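Long-range contact in organic hydroperoxide resistance protein (Deinococcus radiodurans, PDB 1USP), which probably reduces organic hydroperoxides with a reactive cysteine pair, as in other Ohr members of the OsmC/Ohr family, and so protects against peroxide stress: residues D76-A81 with E99-G104. Sequence-based numbering, arbitrary orientation.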
loop_
_atom_site.group_PDB
_atom_site.type_symbol
_atom_site.label_atom_id
_atom_site.label_comp_id
_atom_site.label_asym_id
_atom_site.label_seq_id
_atom_site.Cartn_x
_atom_site.Cartn_y
_atom_site.Cartn_z
ATOM N N ASP B 76 -2.414 -20.481 11.358
ATOM C CA ASP B 76 -1.219 -19.756 11.801
ATOM C C ASP B 76 -0.232 -19.487 10.660
ATOM O O ASP B 76 0.933 -19.213 10.900
ATOM C CB ASP B 76 -0.522 -20.502 12.964
ATOM C CG ASP B 76 -0.357 -22.008 12.710
ATOM O OD1 ASP B 76 -0.924 -22.541 11.721
ATOM O OD2 ASP B 76 0.324 -22.741 13.471
ATOM N N SER B 77 -0.704 -19.560 9.420
ATOM C CA SER B 77 0.118 -19.209 8.259
ATOM C C SER B 77 0.415 -17.718 8.260
ATOM O O SER B 77 -0.441 -16.924 8.656
ATOM C CB SER B 77 -0.598 -19.583 6.971
ATOM O OG SER B 77 -0.826 -20.983 6.911
ATOM N N THR B 78 1.616 -17.350 7.809
ATOM C CA THR B 78 2.032 -15.948 7.730
ATOM C C THR B 78 2.559 -15.602 6.350
ATOM O O THR B 78 3.028 -16.476 5.611
ATOM C CB THR B 78 3.138 -15.652 8.758
ATOM O OG1 THR B 78 4.214 -16.580 8.583
ATOM C CG2 THR B 78 2.646 -15.868 10.166
ATOM N N ILE B 79 2.472 -14.317 6.012
ATOM C CA ILE B 79 3.090 -13.762 4.811
ATOM C C ILE B 79 3.958 -12.590 5.260
ATOM O O ILE B 79 3.501 -11.714 5.997
ATOM C CB ILE B 79 2.010 -13.266 3.839
ATOM C CG1 ILE B 79 1.089 -14.427 3.419
ATOM C CG2 ILE B 79 2.645 -12.578 2.627
ATOM C CD1 ILE B 79 1.769 -15.523 2.639
ATOM N N THR B 80 5.210 -12.587 4.841
ATOM C CA THR B 80 6.127 -11.499 5.175
ATOM C C THR B 80 6.472 -10.842 3.864
ATOM O O THR B 80 6.905 -11.511 2.948
ATOM C CB THR B 80 7.372 -12.042 5.868
ATOM O OG1 THR B 80 6.989 -12.657 7.111
ATOM C CG2 THR B 80 8.344 -10.917 6.266
ATOM N N ALA B 81 6.210 -9.547 3.764
ATOM C CA ALA B 81 6.571 -8.778 2.599
ATOM C C ALA B 81 7.782 -7.934 2.933
ATOM O O ALA B 81 7.791 -7.242 3.933
ATOM C CB ALA B 81 5.407 -7.883 2.177
ATOM N N GLU B 99 7.209 -13.867 1.354
ATOM C CA GLU B 99 7.584 -15.169 1.903
ATOM C C GLU B 99 6.500 -15.704 2.826
ATOM O O GLU B 99 6.203 -15.101 3.849
ATOM C CB GLU B 99 8.905 -15.054 2.662
ATOM C CG GLU B 99 9.418 -16.388 3.198
ATOM C CD GLU B 99 10.887 -16.326 3.596
ATOM O OE1 GLU B 99 11.711 -15.853 2.788
ATOM O OE2 GLU B 99 11.223 -16.740 4.715
ATOM N N GLY B 100 5.907 -16.832 2.458
ATOM C CA GLY B 100 4.862 -17.450 3.242
ATOM C C GLY B 100 5.311 -18.654 4.046
ATOM O O GLY B 100 6.113 -19.472 3.588
ATOM N N HIS B 101 4.783 -18.774 5.249
ATOM C CA HIS B 101 5.031 -19.938 6.086
ATOM C C HIS B 101 3.683 -20.597 6.346
ATOM O O HIS B 101 2.768 -19.951 6.835
ATOM C CB HIS B 101 5.685 -19.534 7.391
ATOM C CG HIS B 101 5.860 -20.673 8.342
ATOM N ND1 HIS B 101 6.519 -21.835 7.995
ATOM C CD2 HIS B 101 5.442 -20.842 9.620
ATOM C CE1 HIS B 101 6.512 -22.666 9.023
ATOM N NE2 HIS B 101 5.864 -22.091 10.020
ATOM N N PHE B 102 3.561 -21.868 5.986
ATOM C CA PHE B 102 2.306 -22.598 6.099
ATOM C C PHE B 102 2.516 -23.864 6.938
ATOM O O PHE B 102 2.796 -24.920 6.388
ATOM C CB PHE B 102 1.808 -22.972 4.706
ATOM C CG PHE B 102 1.663 -21.795 3.771
ATOM C CD1 PHE B 102 2.715 -21.410 2.949
ATOM C CD2 PHE B 102 0.475 -21.079 3.709
ATOM C CE1 PHE B 102 2.595 -20.310 2.071
ATOM C CE2 PHE B 102 0.345 -19.993 2.834
ATOM C CZ PHE B 102 1.416 -19.612 2.013
ATOM N N PRO B 103 2.384 -23.769 8.254
ATOM C CA PRO B 103 2.737 -24.895 9.131
ATOM C C PRO B 103 2.008 -26.176 8.723
ATOM O O PRO B 103 0.791 -26.152 8.575
ATOM C CB PRO B 103 2.274 -24.427 10.512
ATOM C CG PRO B 103 2.255 -22.948 10.419
ATOM C CD PRO B 103 1.873 -22.615 9.013
ATOM N N GLY B 104 2.755 -27.254 8.490
ATOM C CA GLY B 104 2.161 -28.554 8.211
ATOM C C GLY B 104 1.961 -28.897 6.744
ATOM O O GLY B 104 1.629 -30.036 6.420
HETATM O O HOH W 1 5.970 -15.441 6.589
#
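E99 pairs with T80 through two backbone hydrogen bonds, E99 N to T80 O and T80 N to E99 O, both 2.9 Å, near the open end of an antiparallel beta hairpin. E99 O is gripped a second time by a water, which donates to it at 2.8 Å and also hydrogen-bonds T78 OG1 and T80 OG1, tying two threonines of one strand to the carbonyl of the other. G100 faces I79 in a non-hydrogen-bonded pair with CA atoms 4.4 Å apart; I79 CD1 packs 3.7 Å from G100 CA. H101 closes a second hydrogen-bonded pair with T78, and its CB lies 3.5 Å from T78 OG1, the two side chains pointing the same way. The imidazole has P103 CD over one face, 4.0 Å from the plane and offset toward the rim, and its ND1 bonds R138 O. F102 turns its ring to the opposite face of the sheet, CZ lying 4.2 Å from I79 CD1 and CD2 3.5 Å from S77 OG, a hydroxyl held by P74 O. P103 follows the strand end, its ring alongside the D76 side chain but running the other way, P103 CG 3.5 Å from D76 OD1. The I79 and F102 face packs against helices 46-69 and 107-120, joining the hairpin to the helical layer of the OsmC-like fold. Beyond 99-101, strand 133-137 continues the sheet in parallel, while 78-81 pairs antiparallel with a strand of the neighbouring subunit, where T10 of that subunit hydrogen-bonds T80 OG1, so one sheet spans the dimer.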